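Local coordinates for hypothetical protein (Pseudomonas syringae pv. tomato, PDB 2PAG) that is of unknown function but binds calcium ions and belongs to the SMI1/KNR4 family of the SUKH clan, at residues I38-V41 against F42-L46; E73-A76 against T77-L81; S123-H126 against W127-D130. All coordinates share one frame; numbering follows the deposited sequence.

Interaction 1 (I38-V41 against F42-L46)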
# COMPACT_ATOMS: atom_id res chain seq x y z
N ILE A 38 10.45 3.87 -4.10
CA ILE A 38 9.17 4.01 -3.41
C ILE A 38 9.12 5.42 -2.81
O ILE A 38 10.04 5.81 -2.09
CB ILE A 38 9.02 2.97 -2.28
CG1 ILE A 38 9.04 1.56 -2.87
CG2 ILE A 38 7.71 3.21 -1.52
CD1 ILE A 38 9.10 0.46 -1.83
N PRO A 39 8.06 6.19 -3.11
CA PRO A 39 7.93 7.55 -2.58
C PRO A 39 8.12 7.55 -1.06
O PRO A 39 7.70 6.61 -0.39
CB PRO A 39 6.51 7.94 -2.99
CG PRO A 39 6.33 7.21 -4.28
CD PRO A 39 6.90 5.84 -3.94
N PHE A 40 8.75 8.60 -0.53
CA PHE A 40 9.02 8.70 0.90
C PHE A 40 7.84 8.43 1.83
O PHE A 40 7.95 7.59 2.71
CB PHE A 40 9.60 10.08 1.28
CG PHE A 40 9.93 10.20 2.75
CD1 PHE A 40 11.18 9.81 3.23
CD2 PHE A 40 8.96 10.61 3.67
CE1 PHE A 40 11.45 9.81 4.60
CE2 PHE A 40 9.23 10.61 5.04
CZ PHE A 40 10.47 10.20 5.51
N VAL A 41 6.73 9.14 1.65
CA VAL A 41 5.59 8.93 2.54
C VAL A 41 5.04 7.52 2.43
O VAL A 41 4.64 6.94 3.43
CB VAL A 41 4.48 9.98 2.30
CG1 VAL A 41 3.32 9.74 3.24
CG2 VAL A 41 5.04 11.38 2.57
N PHE A 42 5.03 6.95 1.23
CA PHE A 42 4.58 5.58 1.03
C PHE A 42 5.53 4.65 1.81
O PHE A 42 5.09 3.72 2.48
CB PHE A 42 4.61 5.27 -0.48
CG PHE A 42 3.97 3.95 -0.86
CD1 PHE A 42 3.44 3.09 0.08
CD2 PHE A 42 3.91 3.59 -2.21
CE1 PHE A 42 2.86 1.87 -0.31
CE2 PHE A 42 3.34 2.39 -2.61
CZ PHE A 42 2.81 1.53 -1.65
N LYS A 43 6.83 4.93 1.75
CA LYS A 43 7.81 4.13 2.47
C LYS A 43 7.55 4.23 3.97
O LYS A 43 7.68 3.25 4.70
CB LYS A 43 9.21 4.62 2.13
CG LYS A 43 10.33 3.75 2.66
CD LYS A 43 11.61 3.98 1.87
CE LYS A 43 12.04 5.45 1.89
NZ LYS A 43 13.27 5.68 1.10
N GLU A 44 7.19 5.43 4.42
CA GLU A 44 6.89 5.67 5.82
C GLU A 44 5.69 4.83 6.24
O GLU A 44 5.67 4.23 7.31
CB GLU A 44 6.60 7.16 6.03
CG GLU A 44 6.33 7.57 7.45
CD GLU A 44 6.19 9.06 7.56
OE1 GLU A 44 5.28 9.61 6.90
OE2 GLU A 44 6.98 9.68 8.30
N PHE A 45 4.68 4.77 5.37
CA PHE A 45 3.49 3.98 5.62
C PHE A 45 3.90 2.50 5.79
O PHE A 45 3.53 1.83 6.75
CB PHE A 45 2.54 4.15 4.43
CG PHE A 45 1.38 3.20 4.42
CD1 PHE A 45 0.16 3.56 5.00
CD2 PHE A 45 1.48 1.96 3.79
CE1 PHE A 45 -0.94 2.70 4.94
CE2 PHE A 45 0.38 1.09 3.72
CZ PHE A 45 -0.83 1.47 4.30
N LEU A 46 4.68 2.00 4.84
CA LEU A 46 5.12 0.61 4.93
C LEU A 46 5.93 0.31 6.19
O LEU A 46 5.79 -0.76 6.79
CB LEU A 46 5.94 0.25 3.69
CG LEU A 46 5.17 0.26 2.37
CD1 LEU A 46 6.13 0.03 1.22
CD2 LEU A 46 4.09 -0.82 2.39
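Pro39 O accepts a hydrogen bond from Lys43 N at 2.9 Å, the first i to i+4 bond of helix 40-49. Pro39 stands at the N-cap, right before the helix, and its carbonyl opens the ladder of backbone bonds. Glu44 N to Phe40 O and Phe45 N to Val41 O carry the ladder on through the next turn.

Beside this ladder, the apolar side chains of Ile38 and Pro39 meet Phe42. With CG2 of Ile38 anti to the backbone N (CG1 at chi1 -62°), this branch is turned to the first turn, where it lies 3.9 Å from Phe42 CB and also touches CG and CD2 of that ring. The Pro39 ring runs alongside Phe42, pointing the same way, and Pro39 CD comes to 4.1 Å from Phe42 CD2. One turn further on, Ile38 CD1 reaches Leu46 CD1 at 4.3 Å, so Ile38 also makes a looser contact with Leu46.

The outer side differs. Glu44 crosses Phe40 at a slant, OE2 lying 4.1 Å from Phe40 CE2 with the carboxylate and ring planes 69° apart, a loose contact. The other oxygen, OE1, takes a hydrogen bond from Trp125 NE1, which ties the carboxylate to helix 124-132.

Phe42 and Phe45 pack on Ile90 of strand 88-93 and Val124 of helix 124-132, while Lys43 and Leu46 touch Leu27 of helix 24-34; helix 40-49 is thereby wedged between strand 88-93 and two helices.

Interaction 2 (E73-A76 against T77-L81)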
# COMPACT_ATOMS: atom_id res chain seq x y z
N GLU A 73 4.45 -8.99 -6.25
CA GLU A 73 3.43 -9.76 -6.97
C GLU A 73 2.23 -8.88 -7.33
O GLU A 73 1.66 -9.02 -8.41
CB GLU A 73 2.96 -10.96 -6.14
CG GLU A 73 4.02 -12.03 -5.88
CD GLU A 73 4.31 -12.91 -7.09
OE1 GLU A 73 5.16 -13.82 -6.96
OE2 GLU A 73 3.69 -12.71 -8.16
N VAL A 74 1.84 -7.98 -6.43
CA VAL A 74 0.72 -7.08 -6.70
C VAL A 74 1.08 -6.15 -7.87
O VAL A 74 0.24 -5.86 -8.73
CB VAL A 74 0.36 -6.23 -5.44
CG1 VAL A 74 -0.70 -5.21 -5.79
CG2 VAL A 74 -0.16 -7.14 -4.33
N CYS A 75 2.33 -5.70 -7.92
CA CYS A 75 2.78 -4.82 -9.00
C CYS A 75 2.71 -5.55 -10.33
O CYS A 75 2.19 -5.02 -11.31
CB CYS A 75 4.21 -4.34 -8.76
SG CYS A 75 4.37 -3.04 -7.53
N ALA A 76 3.26 -6.75 -10.37
CA ALA A 76 3.26 -7.55 -11.59
C ALA A 76 1.84 -7.73 -12.11
O ALA A 76 1.59 -7.55 -13.30
CB ALA A 76 3.89 -8.90 -11.32
N THR A 77 0.92 -8.08 -11.22
CA THR A 77 -0.47 -8.29 -11.60
C THR A 77 -1.12 -7.00 -12.09
O THR A 77 -1.78 -6.99 -13.13
CB THR A 77 -1.29 -8.83 -10.41
OG1 THR A 77 -0.78 -10.11 -10.02
CG2 THR A 77 -2.76 -8.96 -10.80
N ALA A 78 -0.92 -5.91 -11.36
CA ALA A 78 -1.50 -4.63 -11.73
C ALA A 78 -0.93 -4.07 -13.03
O ALA A 78 -1.68 -3.62 -13.89
CB ALA A 78 -1.29 -3.62 -10.58
N TRP A 79 0.39 -4.10 -13.18
CA TRP A 79 1.00 -3.58 -14.38
C TRP A 79 0.61 -4.41 -15.60
O TRP A 79 0.43 -3.87 -16.69
CB TRP A 79 2.53 -3.53 -14.22
CG TRP A 79 2.97 -2.51 -13.21
CD1 TRP A 79 2.34 -1.34 -12.89
CD2 TRP A 79 4.15 -2.56 -12.40
NE1 TRP A 79 3.06 -0.66 -11.94
CE2 TRP A 79 4.17 -1.38 -11.62
CE3 TRP A 79 5.19 -3.49 -12.26
CZ2 TRP A 79 5.21 -1.10 -10.71
CZ3 TRP A 79 6.22 -3.21 -11.36
CH2 TRP A 79 6.22 -2.03 -10.60
N ASP A 80 0.46 -5.72 -15.42
CA ASP A 80 0.06 -6.57 -16.53
C ASP A 80 -1.40 -6.31 -16.88
O ASP A 80 -1.81 -6.48 -18.03
CB ASP A 80 0.24 -8.06 -16.20
CG ASP A 80 1.63 -8.58 -16.54
OD1 ASP A 80 2.27 -8.01 -17.45
OD2 ASP A 80 2.06 -9.57 -15.92
N LEU A 81 -2.18 -5.90 -15.88
CA LEU A 81 -3.60 -5.63 -16.08
C LEU A 81 -3.84 -4.27 -16.73
O LEU A 81 -4.94 -4.00 -17.23
CB LEU A 81 -4.35 -5.69 -14.74
CG LEU A 81 -5.87 -5.59 -14.77
CD1 LEU A 81 -6.44 -6.77 -15.54
CD2 LEU A 81 -6.44 -5.56 -13.36
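Cys75 sits over one face of the Trp79 indole, one turn earlier in the same helix. Its CB is 3.6 Å from the centroid of the six-membered ring and only 15° off the ring normal, a CH-pi contact in which the methylene stands almost straight above the ring. The sulfur lies over the same six-membered ring but further from its centre, 4.1 Å from the centroid and 28° off the normal, with CH2 and CZ2 as its nearest ring atoms. Trp79 CG lies beside its own backbone N (chi1 -67°), which sends the indole back along the helix axis, so that it lies against the preceding turn.

The backbone joins in on the same ring. Cys75 O lies 2.9 Å above the indole plane of Trp79, displaced toward the rim, nearest to Trp79 CG and CD2, while its hydrogen bond goes to Trp79 N at 2.8 Å. One carbonyl thus accepts from the tryptophan amide and at the same time leans over its ring. Such an i to i+4 cysteine-tryptophan pair, a Cys sulfur-aromatic contact, belongs here to helix 71-81, whose buried flank rests on the antiparallel sheet: Val74 and Ala78 touch Pro89 and Tyr97, on strands 88-93 and 96-100. Beyond the cysteine, Trp79 NE1 donates to Leu87 O, which helps fix the rotation of the indole, and Arg85 makes a cation-pi contact with it.

Glu73, Thr77 and Asp80 lie on an exposed side of the helix. Thr77 N bonds to Glu73 O at 3.1 Å. Further on, Asp80 CG lies beside its own N, which puts OD2 3.3 Å from Ala76 O, two acceptors that do not bond to each other; that carbonyl accepts from Asp80 N.

Interaction 3 (S123-H126 against W127-D130)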
# COMPACT_ATOMS: atom_id res chain seq x y z
N SER A 123 -2.04 12.33 -0.17
CA SER A 123 -0.95 11.50 0.32
C SER A 123 -1.47 10.14 0.76
O SER A 123 -2.69 9.94 0.89
CB SER A 123 -0.26 12.16 1.52
OG SER A 123 -1.05 11.99 2.70
N VAL A 124 -0.54 9.21 0.99
CA VAL A 124 -0.90 7.88 1.43
C VAL A 124 -1.59 7.96 2.79
O VAL A 124 -2.43 7.12 3.12
CB VAL A 124 0.35 6.98 1.53
CG1 VAL A 124 0.04 5.74 2.33
CG2 VAL A 124 0.83 6.61 0.13
N TRP A 125 -1.23 8.97 3.58
CA TRP A 125 -1.85 9.12 4.89
C TRP A 125 -3.30 9.62 4.76
O TRP A 125 -4.16 9.27 5.57
CB TRP A 125 -1.00 10.03 5.78
CG TRP A 125 0.28 9.35 6.20
CD1 TRP A 125 1.55 9.78 5.96
CD2 TRP A 125 0.40 8.10 6.90
NE1 TRP A 125 2.46 8.88 6.47
CE2 TRP A 125 1.78 7.84 7.05
CE3 TRP A 125 -0.52 7.18 7.41
CZ2 TRP A 125 2.26 6.69 7.70
CZ3 TRP A 125 -0.05 6.04 8.06
CH2 TRP A 125 1.33 5.81 8.19
N HIS A 126 -3.58 10.43 3.74
CA HIS A 126 -4.95 10.90 3.52
C HIS A 126 -5.77 9.68 3.13
O HIS A 126 -6.91 9.51 3.55
CB HIS A 126 -5.02 11.91 2.37
CG HIS A 126 -4.55 13.28 2.74
ND1 HIS A 126 -3.22 13.61 2.84
CD2 HIS A 126 -5.24 14.40 3.04
CE1 HIS A 126 -3.10 14.88 3.18
NE2 HIS A 126 -4.32 15.39 3.31
N TRP A 127 -5.17 8.83 2.30
CA TRP A 127 -5.83 7.61 1.86
C TRP A 127 -6.08 6.68 3.05
O TRP A 127 -7.16 6.09 3.17
CB TRP A 127 -4.98 6.90 0.82
CG TRP A 127 -5.59 5.61 0.36
CD1 TRP A 127 -6.56 5.45 -0.59
CD2 TRP A 127 -5.34 4.31 0.90
NE1 TRP A 127 -6.94 4.13 -0.66
CE2 TRP A 127 -6.21 3.41 0.24
CE3 TRP A 127 -4.48 3.82 1.89
CZ2 TRP A 127 -6.24 2.04 0.54
CZ3 TRP A 127 -4.51 2.46 2.18
CH2 TRP A 127 -5.38 1.59 1.51
N ALA A 128 -5.09 6.54 3.92
CA ALA A 128 -5.23 5.67 5.08
C ALA A 128 -6.33 6.15 6.01
O ALA A 128 -7.12 5.35 6.53
CB ALA A 128 -3.91 5.60 5.83
N ARG A 129 -6.40 7.47 6.20
CA ARG A 129 -7.38 8.07 7.08
C ARG A 129 -8.78 8.14 6.49
O ARG A 129 -9.76 7.80 7.15
CB ARG A 129 -6.94 9.49 7.45
CG ARG A 129 -7.88 10.20 8.42
CD ARG A 129 -7.53 11.67 8.53
NE ARG A 129 -7.84 12.38 7.30
CZ ARG A 129 -7.32 13.56 6.97
NH1 ARG A 129 -6.47 14.16 7.80
NH2 ARG A 129 -7.66 14.15 5.83
N ASP A 130 -8.86 8.56 5.23
CA ASP A 130 -10.15 8.73 4.58
C ASP A 130 -10.71 7.54 3.82
O ASP A 130 -11.90 7.52 3.48
CB ASP A 130 -10.09 9.97 3.68
CG ASP A 130 -9.63 11.21 4.44
OD1 ASP A 130 -9.91 11.30 5.66
OD2 ASP A 130 -8.99 12.10 3.83
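Ser123 and Trp127 are joined by the opening bond of helix 124-132, Trp127 N to Ser123 O, and Ser123 is the N-cap residue of that helix. As a cap its OG accepts a weak bond from Trp125 N. The same oxygen lies in the plane of the His126 ring, 2.7 Å from ND1, in a hydrogen bond that fixes how the imidazole is turned.

Backbone bonds continue the helix; the tightest is Asp130 N to His126 O at 2.7 Å, and there is a wider, pi-type turn at 128-130.

Apolar contact is slight: Trp125 CE3 brushes Ala128 CB at 4.1 Å. Trp125 packs on Val4 and Ile5 of helix 2-11 as well as on helix 40-49, whereas Trp127, with CG anti to its N (chi1 178°), turns to Trp121, Tyr98 and strand 88-93.

Charged groups occupy the outer side. Arg129 runs alongside His126, its guanidinium turned 71° from the imidazole, with NH2 3.7 Å from His126 CD2. Arg129 grips Asp130 side-on through two nitrogens: NH2 bonds to the syn lone pair of OD2 at 3.2 Å, and NE meets OD1 at 2.9 Å from above the carboxylate plane.

Interactions 1 and 3 are N-terminal ends of helices with their caps; interaction 2 lies within helix 71-81. Interaction 1 has the most buried residues, five of nine, and is mostly apolar. Interaction 2, built on one sulfur-aromatic pair, lies farthest out, about 13 Å between its centre and that of the chain, with three of eight residues exposed. Interaction 3 is the most polar, with a capping serine and a salt bridge on its outer side. Interactions 1 and 3 touch through Val41 on Trp125 and Phe45 on Val124, whereas interactions 2 and 3 lie on opposite sides of the chain's centre. All three helices nevertheless lean on strand 88-93.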